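LysR family transcriptional regulator (PDB 5FHK) probably acts as a sequence-specific DNA-binding transcription factor and virulence gene regulator, represented here by its regulatory domain. Local coordinates at residues 94-99 against 113-118; 77-82 against 155-160. All coordinates share one frame; numbering follows the deposited sequence.

Contact 1: residues 94-99 against 113-118; sequences THAEDL and WTLINS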
loop_
_atom_site.group_PDB
_atom_site.type_symbol
_atom_site.label_atom_id
_atom_site.label_comp_id
_atom_site.label_asym_id
_atom_site.label_seq_id
_atom_site.Cartn_x
_atom_site.Cartn_y
_atom_site.Cartn_z
ATOM N N THR A 94 31.587 0.701 -0.911
ATOM C CA THR A 94 32.089 0.359 -2.231
ATOM C C THR A 94 32.154 -1.142 -2.498
ATOM O O THR A 94 32.370 -1.538 -3.646
ATOM C CB THR A 94 33.472 0.994 -2.465
ATOM O OG1 THR A 94 34.468 0.265 -1.737
ATOM C CG2 THR A 94 33.482 2.450 -2.005
ATOM N N HIS A 95 31.924 -1.985 -1.496
ATOM C CA HIS A 95 31.645 -3.397 -1.707
ATOM C C HIS A 95 30.408 -3.771 -0.895
ATOM O O HIS A 95 30.131 -3.175 0.149
ATOM C CB HIS A 95 32.846 -4.274 -1.315
ATOM C CG HIS A 95 32.640 -5.731 -1.583
ATOM N ND1 HIS A 95 32.034 -6.578 -0.678
ATOM C CD2 HIS A 95 32.948 -6.490 -2.660
ATOM C CE1 HIS A 95 31.985 -7.798 -1.182
ATOM N NE2 HIS A 95 32.538 -7.774 -2.382
ATOM N N ALA A 96 29.655 -4.759 -1.381
ATOM C CA ALA A 96 28.400 -5.125 -0.728
ATOM C C ALA A 96 28.591 -5.616 0.702
ATOM O O ALA A 96 27.602 -5.724 1.438
ATOM C CB ALA A 96 27.670 -6.193 -1.545
ATOM N N GLU A 97 29.824 -5.916 1.116
ATOM C CA GLU A 97 30.067 -6.304 2.495
ATOM C C GLU A 97 30.055 -5.109 3.431
ATOM O O GLU A 97 29.833 -5.284 4.631
ATOM C CB GLU A 97 31.399 -7.050 2.614
ATOM C CG GLU A 97 31.290 -8.548 2.327
ATOM C CD GLU A 97 30.420 -9.286 3.342
ATOM O OE1 GLU A 97 30.462 -8.939 4.543
ATOM O OE2 GLU A 97 29.683 -10.213 2.934
ATOM N N ASP A 98 30.262 -3.903 2.907
ATOM C CA ASP A 98 30.221 -2.704 3.729
ATOM C C ASP A 98 28.817 -2.363 4.214
ATOM O O ASP A 98 28.676 -1.463 5.049
ATOM C CB ASP A 98 30.805 -1.528 2.952
ATOM C CG ASP A 98 32.257 -1.754 2.542
ATOM O OD1 ASP A 98 32.990 -2.478 3.263
ATOM O OD2 ASP A 98 32.670 -1.206 1.496
ATOM N N LEU A 99 27.782 -3.066 3.742
ATOM C CA LEU A 99 26.425 -2.752 4.179
ATOM C C LEU A 99 26.264 -2.906 5.690
ATOM O O LEU A 99 25.457 -2.190 6.305
ATOM C CB LEU A 99 25.421 -3.623 3.436
ATOM C CG LEU A 99 25.403 -3.404 1.920
ATOM C CD1 LEU A 99 24.330 -4.263 1.286
ATOM C CD2 LEU A 99 25.175 -1.943 1.616
ATOM N N TRP A 113 18.532 -9.608 1.508
ATOM C CA TRP A 113 19.147 -8.945 0.361
ATOM C C TRP A 113 20.169 -9.909 -0.228
ATOM O O TRP A 113 21.223 -10.140 0.369
ATOM C CB TRP A 113 19.821 -7.629 0.750
ATOM C CG TRP A 113 18.937 -6.537 1.224
ATOM C CD1 TRP A 113 17.579 -6.584 1.431
ATOM C CD2 TRP A 113 19.348 -5.212 1.565
ATOM N NE1 TRP A 113 17.131 -5.371 1.881
ATOM C CE2 TRP A 113 18.195 -4.505 1.956
ATOM C CE3 TRP A 113 20.587 -4.545 1.557
ATOM C CZ2 TRP A 113 18.239 -3.166 2.347
ATOM C CZ3 TRP A 113 20.629 -3.210 1.956
ATOM C CH2 TRP A 113 19.463 -2.541 2.356
ATOM N N THR A 114 19.857 -10.460 -1.394
ATOM C CA THR A 114 20.755 -11.353 -2.125
ATOM C C THR A 114 21.306 -10.582 -3.313
ATOM O O THR A 114 20.595 -10.355 -4.295
ATOM C CB THR A 114 20.017 -12.604 -2.573
ATOM O OG1 THR A 114 19.341 -13.163 -1.442
ATOM C CG2 THR A 114 20.995 -13.616 -3.170
ATOM N N LEU A 115 22.574 -10.191 -3.227
ATOM C CA LEU A 115 23.171 -9.240 -4.151
ATOM C C LEU A 115 24.274 -9.892 -4.964
ATOM O O LEU A 115 25.199 -10.483 -4.396
ATOM C CB LEU A 115 23.729 -8.040 -3.387
ATOM C CG LEU A 115 22.619 -7.285 -2.653
ATOM C CD1 LEU A 115 23.200 -6.088 -1.952
ATOM C CD2 LEU A 115 21.531 -6.830 -3.639
ATOM N N ILE A 116 24.184 -9.756 -6.286
ATOM C CA ILE A 116 25.186 -10.247 -7.220
ATOM C C ILE A 116 25.881 -9.041 -7.841
ATOM O O ILE A 116 25.293 -7.961 -7.970
ATOM C CB ILE A 116 24.575 -11.149 -8.317
ATOM C CG1 ILE A 116 23.885 -10.296 -9.394
ATOM C CG2 ILE A 116 23.581 -12.135 -7.719
ATOM C CD1 ILE A 116 23.806 -10.950 -10.778
ATOM N N ASN A 117 27.147 -9.208 -8.197
ATOM C CA ASN A 117 27.847 -8.139 -8.902
ATOM C C ASN A 117 28.166 -8.585 -10.327
ATOM O O ASN A 117 27.803 -9.690 -10.752
ATOM C CB ASN A 117 29.101 -7.697 -8.137
ATOM C CG ASN A 117 30.210 -8.733 -8.154
ATOM O OD1 ASN A 117 30.044 -9.847 -8.661
ATOM N ND2 ASN A 117 31.356 -8.373 -7.574
ATOM N N SER A 118 28.865 -7.707 -11.053
ATOM C CA SER A 118 29.175 -7.955 -12.461
ATOM C C SER A 118 29.988 -9.230 -12.644
ATOM O O SER A 118 29.780 -9.969 -13.614
ATOM C CB SER A 118 29.936 -6.762 -13.043
ATOM O OG SER A 118 31.102 -6.499 -12.274
#
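Trp113 meets Leu99 at the start of strand 113-117. The indole offers its edge, not a face: CD1 of Leu99 lies close to the ring plane, 3.8 Å from Trp113 CE3 and 3.9 Å from Trp113 CZ3. The methyl thus sits against the CE3-CZ3 side of the six-membered ring. The same tryptophan has a cation-pi contact with Lys106.

Two residues on, CB of Leu115 also points toward 94-99. Leu115 CD1 meets Leu99 CD1 end to end at 3.9 Å. Leu99 CD1 is therefore shared, with the indole edge and the Leu115 methyl both against it. In Leu99, CG is anti to the carbonyl carbon (chi1 -63°) and CD1 extends the chain (chi2 -177°), which carries this one methyl down to the strand. CB of Ala96 adds a looser contact, 4.5 Å from Leu115 CD1. Trp173, on the neighbouring strand 173-174, also touches Ala96 and Leu115.

No hydrogen bond joins the two segments. The turn at 94-99 is instead held by its own polar groups. Asp98 OD2 accepts from Thr94 N at 3.3 Å, through its anti lone pair, and from His95 N at 3.2 Å, from above the carboxylate plane. Glu97 N donates to His95 ND1 at 2.9 Å, tilted from the imidazole plane. The other ring nitrogen, His95 NE2, is hydrogen-bonded to Glu121 OE1. Together with the backbone bond from Asp98 N to His95 O, these probably hold the turn that presents Ala96 and Leu99 to the strand.

The arrangement is a loop that runs into a 3-10 segment at 98-99, packed by apolar side chains on the central strand of a small antiparallel sheet, within the LysR substrate-binding domain, whose fold is that of the periplasmic binding proteins.

Contact 2: residues 77-82 against 155-160; sequences KDILVA and VMIKEY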
loop_
_atom_site.group_PDB
_atom_site.type_symbol
_atom_site.label_atom_id
_atom_site.label_comp_id
_atom_site.label_asym_id
_atom_site.label_seq_id
_atom_site.Cartn_x
_atom_site.Cartn_y
_atom_site.Cartn_z
ATOM N N LYS A 77 13.590 -5.471 -11.304
ATOM C CA LYS A 77 14.897 -5.736 -10.723
ATOM C C LYS A 77 15.110 -4.810 -9.533
ATOM O O LYS A 77 14.905 -3.599 -9.641
ATOM C CB LYS A 77 16.016 -5.553 -11.753
ATOM C CG LYS A 77 17.406 -5.733 -11.162
ATOM C CD LYS A 77 18.492 -5.622 -12.224
ATOM C CE LYS A 77 19.352 -4.395 -12.018
ATOM N NZ LYS A 77 18.914 -3.299 -12.917
ATOM N N ASP A 78 15.528 -5.378 -8.411
ATOM C CA ASP A 78 15.730 -4.615 -7.191
ATOM C C ASP A 78 17.150 -4.062 -7.124
ATOM O O ASP A 78 18.117 -4.759 -7.441
ATOM C CB ASP A 78 15.438 -5.488 -5.977
ATOM C CG ASP A 78 14.162 -6.311 -6.146
ATOM O OD1 ASP A 78 13.112 -5.735 -6.514
ATOM O OD2 ASP A 78 14.222 -7.546 -5.958
ATOM N N ILE A 79 17.262 -2.799 -6.700
ATOM C CA ILE A 79 18.521 -2.069 -6.681
ATOM C C ILE A 79 18.624 -1.331 -5.357
ATOM O O ILE A 79 17.621 -1.018 -4.711
ATOM C CB ILE A 79 18.636 -1.061 -7.838
ATOM C CG1 ILE A 79 17.548 -0.005 -7.702
ATOM C CG2 ILE A 79 18.482 -1.769 -9.212
ATOM C CD1 ILE A 79 17.562 0.984 -8.823
ATOM N N LEU A 80 19.853 -1.024 -4.975
ATOM C CA LEU A 80 20.126 -0.333 -3.724
ATOM C C LEU A 80 20.104 1.165 -3.971
ATOM O O LEU A 80 20.683 1.628 -4.958
ATOM C CB LEU A 80 21.482 -0.767 -3.174
ATOM C CG LEU A 80 21.614 -2.254 -2.809
ATOM C CD1 LEU A 80 23.092 -2.639 -2.563
ATOM C CD2 LEU A 80 20.764 -2.588 -1.590
ATOM N N VAL A 81 19.412 1.914 -3.099
ATOM C CA VAL A 81 19.350 3.371 -3.183
ATOM C C VAL A 81 19.376 4.004 -1.791
ATOM O O VAL A 81 19.185 3.338 -0.773
ATOM C CB VAL A 81 18.104 3.890 -3.954
ATOM C CG1 VAL A 81 18.159 3.465 -5.402
ATOM C CG2 VAL A 81 16.782 3.396 -3.300
ATOM N N ALA A 82 19.636 5.319 -1.771
ATOM C CA ALA A 82 19.584 6.170 -0.585
ATOM C C ALA A 82 19.419 7.617 -1.054
ATOM O O ALA A 82 19.734 7.952 -2.201
ATOM C CB ALA A 82 20.846 6.012 0.281
ATOM N N VAL A 155 11.131 -0.359 -10.610
ATOM C CA VAL A 155 9.916 0.283 -11.123
ATOM C C VAL A 155 9.284 1.222 -10.096
ATOM O O VAL A 155 8.622 2.197 -10.465
ATOM C CB VAL A 155 8.907 -0.779 -11.603
ATOM C CG1 VAL A 155 8.298 -1.534 -10.425
ATOM C CG2 VAL A 155 7.822 -0.130 -12.448
ATOM N N MET A 156 9.473 0.966 -8.802
ATOM C CA MET A 156 8.848 1.816 -7.794
ATOM C C MET A 156 9.595 3.132 -7.554
ATOM O O MET A 156 9.037 4.036 -6.917
ATOM C CB MET A 156 8.735 1.065 -6.467
ATOM C CG MET A 156 7.581 0.045 -6.354
ATOM S SD MET A 156 7.575 -0.713 -4.676
ATOM C CE MET A 156 7.595 0.750 -3.611
ATOM N N ILE A 157 10.831 3.269 -8.030
ATOM C CA ILE A 157 11.630 4.436 -7.688
ATOM C C ILE A 157 12.318 5.049 -8.902
ATOM O O ILE A 157 13.253 5.846 -8.748
ATOM C CB ILE A 157 12.672 4.073 -6.615
ATOM C CG1 ILE A 157 13.393 2.787 -6.992
ATOM C CG2 ILE A 157 12.015 3.969 -5.243
ATOM C CD1 ILE A 157 14.552 2.452 -6.095
ATOM N N LYS A 158 11.851 4.709 -10.112
ATOM C CA LYS A 158 12.555 5.181 -11.302
ATOM C C LYS A 158 12.421 6.691 -11.472
ATOM O O LYS A 158 13.386 7.352 -11.869
ATOM C CB LYS A 158 12.081 4.441 -12.552
ATOM C CG LYS A 158 10.700 4.773 -13.064
ATOM C CD LYS A 158 10.454 3.979 -14.365
ATOM C CE LYS A 158 10.951 2.523 -14.194
ATOM N NZ LYS A 158 10.196 1.520 -15.005
ATOM N N GLU A 159 11.254 7.262 -11.154
ATOM C CA GLU A 159 11.131 8.720 -11.176
ATOM C C GLU A 159 12.037 9.368 -10.128
ATOM O O GLU A 159 12.646 10.412 -10.390
ATOM C CB GLU A 159 9.666 9.147 -11.005
ATOM C CG GLU A 159 9.137 9.265 -9.583
ATOM C CD GLU A 159 8.286 8.054 -9.151
ATOM O OE1 GLU A 159 8.601 6.903 -9.546
ATOM O OE2 GLU A 159 7.308 8.256 -8.393
ATOM N N TYR A 160 12.194 8.730 -8.957
ATOM C CA TYR A 160 13.126 9.244 -7.946
ATOM C C TYR A 160 14.564 9.230 -8.446
ATOM O O TYR A 160 15.353 10.131 -8.127
ATOM C CB TYR A 160 13.036 8.429 -6.658
ATOM C CG TYR A 160 11.735 8.555 -5.927
ATOM C CD1 TYR A 160 10.633 7.761 -6.267
ATOM C CD2 TYR A 160 11.603 9.458 -4.870
ATOM C CE1 TYR A 160 9.423 7.894 -5.589
ATOM C CE2 TYR A 160 10.417 9.591 -4.191
ATOM C CZ TYR A 160 9.330 8.810 -4.548
ATOM O OH TYR A 160 8.158 8.976 -3.861
#
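The backbones stay well apart, with Val81 and Ile157 the nearest pair at 9.0 Å between their CA atoms, so side chains alone bridge strand 78-82 and the start of helix 158-163.

Ile157 carries the contact from its side. It sits at the N-cap position, and its CB points toward the strand. CG1 lies between the backbone N and the carbonyl carbon (chi1 47°), and CD1 continues the chain almost fully extended (chi2 172°). This puts the CD1 methyl at the far end of a straight arm.

That methyl meets both branches of Val81. It is 3.7 Å from Val81 CG2 and 3.8 Å from Val81 CG1, so Ile157 CD1 nestles against the fork of the valine. The two side chains approach end to end. Ile79, two residues earlier on the same side of the strand, touches less closely. Ile79 CG1 is 4.2 Å from Ile157 CD1, and the two isoleucines pass alongside each other in opposite directions rather than meeting at their ends.

Ile157 also touches Met152 of strand 149-153, which pairs with the strand of Ile79 and Val81, and Arg140 of helix 136-144. On the other side of the strand, Leu80 points away from Ile157. Farther along, Glu159 OE2 forms a salt bridge with Arg20 NH2, and Arg20 NH1 is hydrogen-bonded to Val155 O.

No hydrogen bond or salt bridge crosses between the segments. All three touching residues are buried and aliphatic, so the contact is dispersion and hydrophobic burial, focused on one methyl. The polar links of the helix start are made to other parts of the chain, while its hold on this strand is purely apolar.

From the N terminus, the chain passes three strands and a helix before strand 68-82, whose end supplies 77-82. It then passes helix 84-87 and enters the loop holding 94-99. Contact 1 closes a short loop, holding strand 104-107, when strand 113-117 returns to 94-99. Contact 2 closes a much longer one when the chain arrives at 155-160, so contact 1 is nested inside it. The centres are 16 Å apart, yet the two contacts touch through Leu80. Leu80 CD1 lies 3.5 Å from Leu115 CD1. Strand 68-82 has the helix start on one side and the small antiparallel sheet on the other. It stands between the two contacts, with Leu80 linking it to contact 1.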